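Local atomic coordinates of MmoQ Response regulator (Methylococcus capsulatus, PDB entry 3LJX), a protein that probably makes cyclic di-GMP from GTP through a diguanylate cyclase domain, the fragment here holding its all-helical HDOD domain. Residues 41-44 / 49-52; 114-119 / 141-146; 123-126 / 131-134; 184-189 / 197-202. All blocks are in the same frame, centred on the assembly; numbering follows the deposited sequence.

Contact 1. Residues 41-44 / 49-52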
loop_
_atom_site.group_PDB
_atom_site.type_symbol
_atom_site.label_atom_id
_atom_site.label_comp_id
_atom_site.label_asym_id
_atom_site.label_seq_id
_atom_site.Cartn_x
_atom_site.Cartn_y
_atom_site.Cartn_z
ATOM N N GLN A 41 -10.046 -3.996 10.799
ATOM C CA GLN A 41 -8.988 -3.211 11.426
ATOM C C GLN A 41 -7.682 -3.993 11.422
ATOM O O GLN A 41 -6.605 -3.452 11.155
ATOM C CB GLN A 41 -9.371 -2.848 12.864
ATOM C CG GLN A 41 -10.320 -1.667 12.983
ATOM C CD GLN A 41 -9.587 -0.348 13.219
ATOM O OE1 GLN A 41 -9.362 0.437 12.288
ATOM N NE2 GLN A 41 -9.207 -0.101 14.473
ATOM N N LEU A 42 -7.789 -5.282 11.711
ATOM C CA LEU A 42 -6.615 -6.120 11.799
ATOM C C LEU A 42 -6.081 -6.468 10.406
ATOM O O LEU A 42 -4.873 -6.412 10.160
ATOM C CB LEU A 42 -6.946 -7.373 12.600
ATOM C CG LEU A 42 -5.760 -8.274 12.893
ATOM C CD1 LEU A 42 -4.566 -7.439 13.317
ATOM C CD2 LEU A 42 -6.129 -9.290 13.969
ATOM N N ILE A 43 -6.982 -6.812 9.490
ATOM C CA ILE A 43 -6.576 -7.248 8.154
ATOM C C ILE A 43 -5.910 -6.096 7.407
ATOM O O ILE A 43 -4.972 -6.298 6.632
ATOM C CB ILE A 43 -7.779 -7.748 7.333
ATOM C CG1 ILE A 43 -8.195 -9.150 7.793
ATOM C CG2 ILE A 43 -7.457 -7.772 5.845
ATOM C CD1 ILE A 43 -9.472 -9.655 7.150
ATOM N N GLN A 44 -6.392 -4.878 7.645
ATOM C CA GLN A 44 -5.881 -3.763 6.872
ATOM C C GLN A 44 -4.512 -3.297 7.375
ATOM O O GLN A 44 -3.998 -2.290 6.904
ATOM C CB GLN A 44 -6.877 -2.609 6.814
ATOM C CG GLN A 44 -6.999 -1.858 8.115
ATOM C CD GLN A 44 -7.897 -0.652 7.976
ATOM O OE1 GLN A 44 -8.607 -0.512 6.976
ATOM N NE2 GLN A 44 -7.870 0.235 8.975
ATOM N N LEU A 49 -2.815 -9.305 2.182
ATOM C CA LEU A 49 -4.190 -9.787 2.336
ATOM C C LEU A 49 -5.199 -8.714 1.941
ATOM O O LEU A 49 -6.257 -9.017 1.385
ATOM C CB LEU A 49 -4.456 -10.283 3.763
ATOM C CG LEU A 49 -5.820 -10.950 3.983
ATOM C CD1 LEU A 49 -6.103 -12.082 2.964
ATOM C CD2 LEU A 49 -5.909 -11.464 5.392
ATOM N N THR A 50 -4.856 -7.456 2.214
ATOM C CA THR A 50 -5.711 -6.333 1.827
ATOM C C THR A 50 -5.895 -6.220 0.311
ATOM O O THR A 50 -7.013 -6.036 -0.184
ATOM C CB THR A 50 -5.166 -5.026 2.371
ATOM O OG1 THR A 50 -5.266 -5.049 3.803
ATOM C CG2 THR A 50 -5.968 -3.883 1.819
ATOM N N GLY A 51 -4.791 -6.334 -0.421
ATOM C CA GLY A 51 -4.845 -6.397 -1.873
ATOM C C GLY A 51 -5.726 -7.522 -2.412
ATOM O O GLY A 51 -6.586 -7.271 -3.262
ATOM N N ARG A 52 -5.516 -8.754 -1.933
ATOM C CA ARG A 52 -6.287 -9.918 -2.387
ATOM C C ARG A 52 -7.771 -9.674 -2.207
ATOM O O ARG A 52 -8.570 -9.958 -3.089
ATOM C CB ARG A 52 -5.924 -11.180 -1.590
ATOM C CG ARG A 52 -4.703 -11.948 -2.065
ATOM C CD ARG A 52 -4.593 -13.313 -1.341
ATOM N NE ARG A 52 -5.494 -14.324 -1.905
ATOM C CZ ARG A 52 -5.513 -15.604 -1.538
ATOM N NH1 ARG A 52 -4.683 -16.043 -0.598
ATOM N NH2 ARG A 52 -6.361 -16.448 -2.111
#
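Ile43, at the end of helix 36-43, lays one flank of its branched side chain against Leu49 in the first turn of helix 47-58, and the two side chains meet at a slant. Followed outward from CB, Ile43 divides at once. Its CG2 methyl, anti to the backbone N (chi1 -76° placing CG1 beside that N), sits 4.0 Å from Leu49 CD2 and equally near Leu49 CG. The other branch starts with Ile43 CG1, which also lies 4.0 Å from Leu49 CD2, and finishes at Ile43 CD1, somewhat farther from that methyl. One leucine methyl is therefore touched by both arms of the isoleucine. Ile43 also touches Val83 and Ala87 of helix 80-88, while Leu49 reaches Phe86 of that helix and Ile25 of helix 19-29.

Next to this apolar patch the chain turns. Gln44 is the first residue to leave the helical path, and its CA comes within 3.4 Å of Thr50 OG1. That hydroxyl is turned back to its hydrogen-bond partner Asp46 O, within the connection itself, and it also stands 3.1 Å from Ile43 O. Asp46 OD2 in turn receives Leu49 N at the start of the second helix. Such an arrangement is that of two consecutive helices joined by a tight turn, an element of the all-helical HDOD domain.

Contact 2. Residues 114-119 / 141-146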
loop_
_atom_site.group_PDB
_atom_site.type_symbol
_atom_site.label_atom_id
_atom_site.label_comp_id
_atom_site.label_asym_id
_atom_site.label_seq_id
_atom_site.Cartn_x
_atom_site.Cartn_y
_atom_site.Cartn_z
ATOM N N LEU A 114 2.352 0.540 7.037
ATOM C CA LEU A 114 1.317 0.828 8.012
ATOM C C LEU A 114 1.417 2.273 8.518
ATOM O O LEU A 114 0.407 2.986 8.593
ATOM C CB LEU A 114 1.425 -0.142 9.188
ATOM C CG LEU A 114 0.391 0.080 10.295
ATOM C CD1 LEU A 114 -1.039 -0.005 9.731
ATOM C CD2 LEU A 114 0.605 -0.944 11.408
ATOM N N ALA A 115 2.631 2.700 8.867
ATOM C CA ALA A 115 2.830 4.039 9.411
ATOM C C ALA A 115 2.337 5.063 8.396
ATOM O O ALA A 115 1.664 6.035 8.756
ATOM C CB ALA A 115 4.320 4.282 9.761
ATOM N N ARG A 116 2.666 4.832 7.123
ATOM C CA ARG A 116 2.201 5.714 6.060
ATOM C C ARG A 116 0.679 5.680 5.919
ATOM O O ARG A 116 0.041 6.720 5.795
ATOM C CB ARG A 116 2.871 5.369 4.727
ATOM C CG ARG A 116 2.588 6.382 3.629
ATOM C CD ARG A 116 3.313 5.999 2.342
ATOM N NE ARG A 116 2.998 4.628 1.991
ATOM C CZ ARG A 116 3.898 3.683 1.752
ATOM N NH1 ARG A 116 5.188 3.968 1.790
ATOM N NH2 ARG A 116 3.499 2.450 1.473
ATOM N N ALA A 117 0.093 4.486 5.934
ATOM C CA ALA A 117 -1.361 4.368 5.888
ATOM C C ALA A 117 -1.975 5.195 7.022
ATOM O O ALA A 117 -2.923 5.952 6.808
ATOM C CB ALA A 117 -1.782 2.911 6.014
ATOM N N VAL A 118 -1.425 5.053 8.226
ATOM C CA VAL A 118 -1.980 5.729 9.402
ATOM C C VAL A 118 -1.849 7.243 9.272
ATOM O O VAL A 118 -2.802 7.994 9.545
ATOM C CB VAL A 118 -1.281 5.283 10.696
ATOM C CG1 VAL A 118 -1.609 6.255 11.834
ATOM C CG2 VAL A 118 -1.673 3.849 11.050
ATOM N N ALA A 119 -0.673 7.690 8.833
ATOM C CA ALA A 119 -0.447 9.118 8.604
ATOM C C ALA A 119 -1.398 9.696 7.553
ATOM O O ALA A 119 -1.946 10.787 7.735
ATOM C CB ALA A 119 1.022 9.396 8.217
ATOM N N LEU A 141 -0.770 0.656 0.507
ATOM C CA LEU A 141 -0.407 -0.064 -0.717
ATOM C C LEU A 141 0.518 0.729 -1.639
ATOM O O LEU A 141 0.937 0.221 -2.673
ATOM C CB LEU A 141 -1.679 -0.426 -1.487
ATOM C CG LEU A 141 -2.405 -1.763 -1.278
ATOM C CD1 LEU A 141 -1.878 -2.593 -0.092
ATOM C CD2 LEU A 141 -3.923 -1.572 -1.216
ATOM N N ALA A 142 0.833 1.967 -1.257
ATOM C CA ALA A 142 1.548 2.923 -2.118
ATOM C C ALA A 142 2.841 2.426 -2.793
ATOM O O ALA A 142 3.283 2.998 -3.803
ATOM C CB ALA A 142 1.824 4.220 -1.339
ATOM N N ASP A 143 3.470 1.392 -2.236
ATOM C CA ASP A 143 4.654 0.818 -2.884
ATOM C C ASP A 143 4.674 -0.706 -2.816
ATOM O O ASP A 143 5.734 -1.338 -2.702
ATOM C CB ASP A 143 5.959 1.435 -2.357
ATOM C CG ASP A 143 6.147 1.244 -0.868
ATOM O OD1 ASP A 143 5.316 0.563 -0.224
ATOM O OD2 ASP A 143 7.131 1.791 -0.334
ATOM N N VAL A 144 3.486 -1.289 -2.919
ATOM C CA VAL A 144 3.346 -2.729 -2.910
ATOM C C VAL A 144 4.122 -3.377 -4.070
ATOM O O VAL A 144 4.449 -4.559 -4.021
ATOM C CB VAL A 144 1.852 -3.144 -2.936
ATOM C CG1 VAL A 144 1.239 -2.897 -4.320
ATOM C CG2 VAL A 144 1.712 -4.594 -2.540
ATOM N N GLY A 145 4.433 -2.598 -5.102
ATOM C CA GLY A 145 5.320 -3.065 -6.149
ATOM C C GLY A 145 6.687 -3.535 -5.652
ATOM O O GLY A 145 7.312 -4.396 -6.273
ATOM N N ARG A 146 7.162 -2.982 -4.539
ATOM C CA ARG A 146 8.445 -3.415 -3.972
ATOM C C ARG A 146 8.337 -4.840 -3.452
ATOM O O ARG A 146 9.173 -5.692 -3.771
ATOM C CB ARG A 146 8.891 -2.511 -2.828
ATOM C CG ARG A 146 9.201 -1.073 -3.207
ATOM C CD ARG A 146 9.816 -0.376 -2.006
ATOM N NE ARG A 146 10.034 1.045 -2.243
ATOM C CZ ARG A 146 11.169 1.579 -2.692
ATOM N NH1 ARG A 146 12.230 0.815 -2.966
ATOM N NH2 ARG A 146 11.246 2.893 -2.862
HETATM O O HOH W 1 6.484 1.075 2.303
#
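A salt-bridge network of Arg116, Asp143 and Arg146 joins helix 106-125 to the turn ahead of helix 144-152. The Ala142-Asp143 pair is consistent with a degenerate form of the His-Asp motif that names the HD superfamily, alanine standing in the histidine's place. Arg116 NH2 donates to Asp143 OD1 at 3.1 Å with an N-H...O angle of 147°. It comes from well above the carboxylate plane, and the guanidinium and carboxylate planes are 88° apart, so this is a single-pronged bridge and not a flat two-pronged one. A water completes a second route, accepting from Arg116 NH1 at 3.2 Å and donating to Asp143 OD2 at 2.8 Å. That same Asp143 OD2 lies 3.6 Å from Arg146 NE, which puts the carboxylate between two cations. Over one guanidinium face rests the Ala142 CB methyl, 3.6 Å from Arg116 NE. The long arm runs extended to CD and then bends (chi3 53°), turning NE to Gly139 O, while NH1 also bonds Gln227 OE1. A leucine in place of Arg116 would probably leave Asp143 with Arg146 as its remaining charged mate here and Gly139 O without this donor. Asp143 also packs on Tyr109 and Ser113 of helix 106-125, and Ala117 of that helix lies against Phe136 and Leu140 of helix 132-141.

Contact 3. Residues 123-126 / 131-134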
loop_
_atom_site.group_PDB
_atom_site.type_symbol
_atom_site.label_atom_id
_atom_site.label_comp_id
_atom_site.label_asym_id
_atom_site.label_seq_id
_atom_site.Cartn_x
_atom_site.Cartn_y
_atom_site.Cartn_z
ATOM N N ILE A 123 -4.091 12.789 8.096
ATOM C CA ILE A 123 -4.077 13.946 7.221
ATOM C C ILE A 123 -5.427 14.122 6.512
ATOM O O ILE A 123 -6.062 15.169 6.635
ATOM C CB ILE A 123 -2.939 13.846 6.201
ATOM C CG1 ILE A 123 -1.595 13.938 6.932
ATOM C CG2 ILE A 123 -3.084 14.925 5.142
ATOM C CD1 ILE A 123 -0.390 13.502 6.106
ATOM N N THR A 124 -5.891 13.098 5.801
ATOM C CA THR A 124 -7.132 13.263 5.041
ATOM C C THR A 124 -8.351 13.438 5.949
ATOM O O THR A 124 -9.348 14.042 5.542
ATOM C CB THR A 124 -7.359 12.100 4.080
ATOM O OG1 THR A 124 -7.437 10.879 4.830
ATOM C CG2 THR A 124 -6.195 12.018 3.067
ATOM N N ALA A 125 -8.253 12.933 7.181
ATOM C CA ALA A 125 -9.339 13.027 8.165
ATOM C C ALA A 125 -9.626 14.464 8.552
ATOM O O ALA A 125 -10.725 14.803 8.983
ATOM C CB ALA A 125 -9.016 12.205 9.415
ATOM N N GLN A 126 -8.634 15.317 8.398
ATOM C CA GLN A 126 -8.834 16.708 8.730
ATOM C C GLN A 126 -8.994 17.537 7.467
ATOM O O GLN A 126 -8.921 18.748 7.516
ATOM C CB GLN A 126 -7.692 17.231 9.625
ATOM C CG GLN A 126 -6.309 17.183 8.989
ATOM C CD GLN A 126 -5.164 17.352 10.003
ATOM O OE1 GLN A 126 -4.516 16.372 10.399
ATOM N NE2 GLN A 126 -4.906 18.600 10.415
ATOM N N ALA A 131 -12.156 10.002 1.042
ATOM C CA ALA A 131 -12.589 9.294 2.249
ATOM C C ALA A 131 -11.352 8.737 2.940
ATOM O O ALA A 131 -10.559 8.023 2.319
ATOM C CB ALA A 131 -13.540 8.172 1.890
ATOM N N PRO A 132 -11.166 9.072 4.222
ATOM C CA PRO A 132 -9.941 8.640 4.936
ATOM C C PRO A 132 -9.739 7.126 4.997
ATOM O O PRO A 132 -8.601 6.655 4.900
ATOM C CB PRO A 132 -10.108 9.243 6.336
ATOM C CG PRO A 132 -10.995 10.495 6.086
ATOM C CD PRO A 132 -11.935 10.096 4.959
ATOM N N LYS A 133 -10.809 6.358 5.137
ATOM C CA LYS A 133 -10.650 4.901 5.139
ATOM C C LYS A 133 -10.102 4.388 3.800
ATOM O O LYS A 133 -9.348 3.409 3.766
ATOM C CB LYS A 133 -11.959 4.190 5.493
ATOM C CG LYS A 133 -13.075 4.351 4.476
ATOM C CD LYS A 133 -14.321 3.522 4.881
ATOM C CE LYS A 133 -15.597 4.152 4.311
ATOM N NZ LYS A 133 -16.829 3.337 4.564
ATOM N N GLU A 134 -10.474 5.056 2.703
ATOM C CA GLU A 134 -9.967 4.689 1.381
ATOM C C GLU A 134 -8.529 5.194 1.223
ATOM O O GLU A 134 -7.688 4.530 0.595
ATOM C CB GLU A 134 -10.879 5.243 0.279
ATOM C CG GLU A 134 -12.317 4.686 0.357
ATOM C CD GLU A 134 -13.237 5.225 -0.747
ATOM O OE1 GLU A 134 -12.961 6.318 -1.288
ATOM O OE2 GLU A 134 -14.239 4.549 -1.081
#
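Thr124 and Ala125, in the last turn of helix 106-125, meet Pro132, the first residue of helix 132-141. The apolar share belongs to the proline ring. Its CG lies 3.7 Å from Ala125 CA and 4.2 Å from the Ala125 CB methyl, so this corner of the ring is set against Ala125, backbone and methyl together.

A second kind of contact is polar against apolar. Thr124 OG1 stands 3.4 Å from Pro132 CA and 3.5 Å from Pro132 CB, beside the CA-CB edge of the ring, and the two side chains run past one another in opposite senses. The torsion responsible puts OG1 between the backbone N and the carbonyl carbon (chi1 60°), which also turns it back upon its own helix.

The hydrogen bonds nearby are local, each made within its own segment or the turn before it. Thr124 OG1 is bonded to Leu120 O and Gln121 O, its single hydrogen being shared between them or favouring one. In the backbone, Gln126 N bonds Ile123 O at 3.1 Å, whereas the bond from Glu134 N to Ala131 O across the first turn of the new helix is weak. A charged tie lies farther off: Lys133 NZ forms a salt bridge with Asp73.

Ala131 occupies the N-cap position, and a proline directly after it suits a first helical turn, where no backbone N-H is needed for the helical pattern. With no hydrogen bond crossing between the segments, their meeting depends on shape and van der Waals fit, the threonine hydroxyl having already spent its donor on its own helix.

Contact 4. Residues 184-189 / 197-202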
loop_
_atom_site.group_PDB
_atom_site.type_symbol
_atom_site.label_atom_id
_atom_site.label_comp_id
_atom_site.label_asym_id
_atom_site.label_seq_id
_atom_site.Cartn_x
_atom_site.Cartn_y
_atom_site.Cartn_z
ATOM N N LEU A 184 5.069 -0.971 -11.235
ATOM C CA LEU A 184 4.429 -2.206 -10.828
ATOM C C LEU A 184 3.305 -1.898 -9.812
ATOM O O LEU A 184 2.202 -2.431 -9.910
ATOM C CB LEU A 184 5.472 -3.155 -10.238
ATOM C CG LEU A 184 5.257 -4.640 -10.490
ATOM C CD1 LEU A 184 6.009 -5.489 -9.455
ATOM C CD2 LEU A 184 3.782 -4.959 -10.506
ATOM N N THR A 185 3.583 -1.021 -8.852
ATOM C CA THR A 185 2.561 -0.614 -7.891
ATOM C C THR A 185 1.284 -0.127 -8.590
ATOM O O THR A 185 0.166 -0.598 -8.307
ATOM C CB THR A 185 3.097 0.480 -6.955
ATOM O OG1 THR A 185 4.116 -0.077 -6.109
ATOM C CG2 THR A 185 1.970 1.041 -6.095
ATOM N N ARG A 186 1.456 0.803 -9.519
ATOM C CA ARG A 186 0.313 1.378 -10.240
ATOM C C ARG A 186 -0.451 0.319 -11.005
ATOM O O ARG A 186 -1.684 0.351 -11.056
ATOM C CB ARG A 186 0.752 2.474 -11.210
ATOM C CG ARG A 186 1.600 3.575 -10.561
ATOM C CD ARG A 186 1.733 4.807 -11.494
ATOM N NE ARG A 186 2.644 4.583 -12.617
ATOM C CZ ARG A 186 3.964 4.766 -12.555
ATOM N NH1 ARG A 186 4.527 5.172 -11.419
ATOM N NH2 ARG A 186 4.723 4.547 -13.625
HETATM N N MSE A 187 0.271 -0.620 -11.607
HETATM C CA MSE A 187 -0.389 -1.671 -12.373
HETATM C C MSE A 187 -1.155 -2.586 -11.440
HETATM O O MSE A 187 -2.266 -2.985 -11.750
HETATM C CB MSE A 187 0.606 -2.486 -13.191
HETATM C CG MSE A 187 1.326 -1.680 -14.272
HETATM SE SE MSE A 187 2.725 -2.766 -15.112
HETATM C CE MSE A 187 1.616 -4.242 -15.757
ATOM N N LEU A 188 -0.556 -2.907 -10.296
ATOM C CA LEU A 188 -1.222 -3.734 -9.291
ATOM C C LEU A 188 -2.498 -3.021 -8.813
ATOM O O LEU A 188 -3.597 -3.606 -8.817
ATOM C CB LEU A 188 -0.268 -4.001 -8.118
ATOM C CG LEU A 188 0.387 -5.389 -8.011
ATOM C CD1 LEU A 188 0.594 -6.040 -9.368
ATOM C CD2 LEU A 188 1.689 -5.358 -7.224
ATOM N N LEU A 189 -2.352 -1.754 -8.426
ATOM C CA LEU A 189 -3.476 -0.996 -7.882
ATOM C C LEU A 189 -4.577 -0.884 -8.929
ATOM O O LEU A 189 -5.772 -0.944 -8.617
ATOM C CB LEU A 189 -3.037 0.402 -7.418
ATOM C CG LEU A 189 -2.087 0.483 -6.219
ATOM C CD1 LEU A 189 -1.722 1.939 -5.908
ATOM C CD2 LEU A 189 -2.686 -0.188 -4.985
ATOM N N VAL A 197 -7.568 8.250 -11.271
ATOM C CA VAL A 197 -7.227 9.469 -10.503
ATOM C C VAL A 197 -6.357 9.157 -9.307
ATOM O O VAL A 197 -5.456 9.925 -8.986
ATOM C CB VAL A 197 -8.425 10.299 -9.951
ATOM C CG1 VAL A 197 -8.889 11.319 -10.961
ATOM C CG2 VAL A 197 -9.548 9.401 -9.398
ATOM N N PHE A 198 -6.641 8.048 -8.630
ATOM C CA PHE A 198 -5.832 7.665 -7.475
ATOM C C PHE A 198 -4.400 7.321 -7.875
ATOM O O PHE A 198 -3.455 7.762 -7.224
ATOM C CB PHE A 198 -6.487 6.532 -6.682
ATOM C CG PHE A 198 -7.653 6.979 -5.857
ATOM C CD1 PHE A 198 -8.785 7.491 -6.459
ATOM C CD2 PHE A 198 -7.623 6.883 -4.478
ATOM C CE1 PHE A 198 -9.867 7.912 -5.696
ATOM C CE2 PHE A 198 -8.709 7.300 -3.712
ATOM C CZ PHE A 198 -9.823 7.815 -4.321
ATOM N N ILE A 199 -4.242 6.554 -8.953
ATOM C CA ILE A 199 -2.907 6.231 -9.451
ATOM C C ILE A 199 -2.166 7.510 -9.882
ATOM O O ILE A 199 -0.962 7.668 -9.609
ATOM C CB ILE A 199 -2.949 5.202 -10.613
ATOM C CG1 ILE A 199 -3.242 3.795 -10.086
ATOM C CG2 ILE A 199 -1.623 5.149 -11.320
ATOM C CD1 ILE A 199 -4.703 3.499 -9.919
ATOM N N ASP A 200 -2.875 8.433 -10.529
ATOM C CA ASP A 200 -2.242 9.689 -10.930
ATOM C C ASP A 200 -1.827 10.501 -9.709
ATOM O O ASP A 200 -0.763 11.122 -9.697
ATOM C CB ASP A 200 -3.158 10.536 -11.821
ATOM C CG ASP A 200 -3.346 9.940 -13.220
ATOM O OD1 ASP A 200 -2.642 8.968 -13.575
ATOM O OD2 ASP A 200 -4.206 10.448 -13.972
ATOM N N ALA A 201 -2.660 10.506 -8.677
ATOM C CA ALA A 201 -2.337 11.301 -7.500
ATOM C C ALA A 201 -1.073 10.714 -6.867
ATOM O O ALA A 201 -0.170 11.444 -6.450
ATOM C CB ALA A 201 -3.494 11.306 -6.531
ATOM N N LEU A 202 -1.000 9.387 -6.848
ATOM C CA LEU A 202 0.158 8.676 -6.317
ATOM C C LEU A 202 1.423 8.996 -7.102
ATOM O O LEU A 202 2.470 9.315 -6.523
ATOM C CB LEU A 202 -0.086 7.171 -6.362
ATOM C CG LEU A 202 1.097 6.307 -5.938
ATOM C CD1 LEU A 202 1.490 6.629 -4.492
ATOM C CD2 LEU A 202 0.770 4.805 -6.103
#
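The guanidinium of Arg186 is met by Ile199 at its edge, near its plane, where Ile199 CG2 is 4.5 Å from Arg186 NE; neither face is covered from 197-202. The other flat group, the ring of Phe198, leads off from this contact to Leu138 of helix 132-141. It is the aliphatic shaft of the arginine that does the touching. Ile199 CG2 lies along the CB-CG-CD run, 3.4 Å from Arg186 CD and 3.6 Å from Arg186 CB. The extended chi2 (-167°) keeps that run straight; the bend at chi3 (-74°) comes after it and turns the guanidinium aside. The charged end of Arg186 stays apart from Asp200, with Arg186 NE and Asp200 OD1 6.9 Å from each other.

Helices 181-191 and 196-204 form an antiparallel helical hairpin of the HDOD domain; the axes of segments 184-189 and 197-202 approach to 10.1 Å, their directions 162° apart. Deeper in the hairpin the contact becomes wholly apolar. Leu189 CD1 lies 3.8 Å from Leu202 CD2, the two leucines crossing at about a right angle, and the same Leu202 CD2 is also met by Thr185 CG2 at 4.0 Å. Ile199 CD1 reaches Leu189 CB more distantly. Leu189 also rests on Leu138 and Leu141. Thr185 turns its methyl to Leu202 while its hydroxyl turns to its own helix, at His181 O, and to helix 144-152, at Gly145 N. Ala201 packs on Phe219 and Leu223 of helix 214-233.

In the fold
Contact 2 lies deepest, its centre about 4 Å from that of the chain, yet it is the charged one; contacts 1 and 4, each about 10 Å out and on opposite sides of the chain's centre, are buried and mainly apolar. Contact 3, about 15 Å out and only partly buried, is carried by van der Waals contact of a proline ring and a threonine hydroxyl bonded within its own helix, with no hydrogen bond across. Contacts 1, 3 and 4 each join consecutive helices, whereas contact 2 spans a longer loop, within which contact 3 is nested; both use helix 106-125. Helix 132-141 begins in contact 3 and touches residues of contacts 1, 2 and 4. Contacts 2 and 4 meet directly, through Thr185.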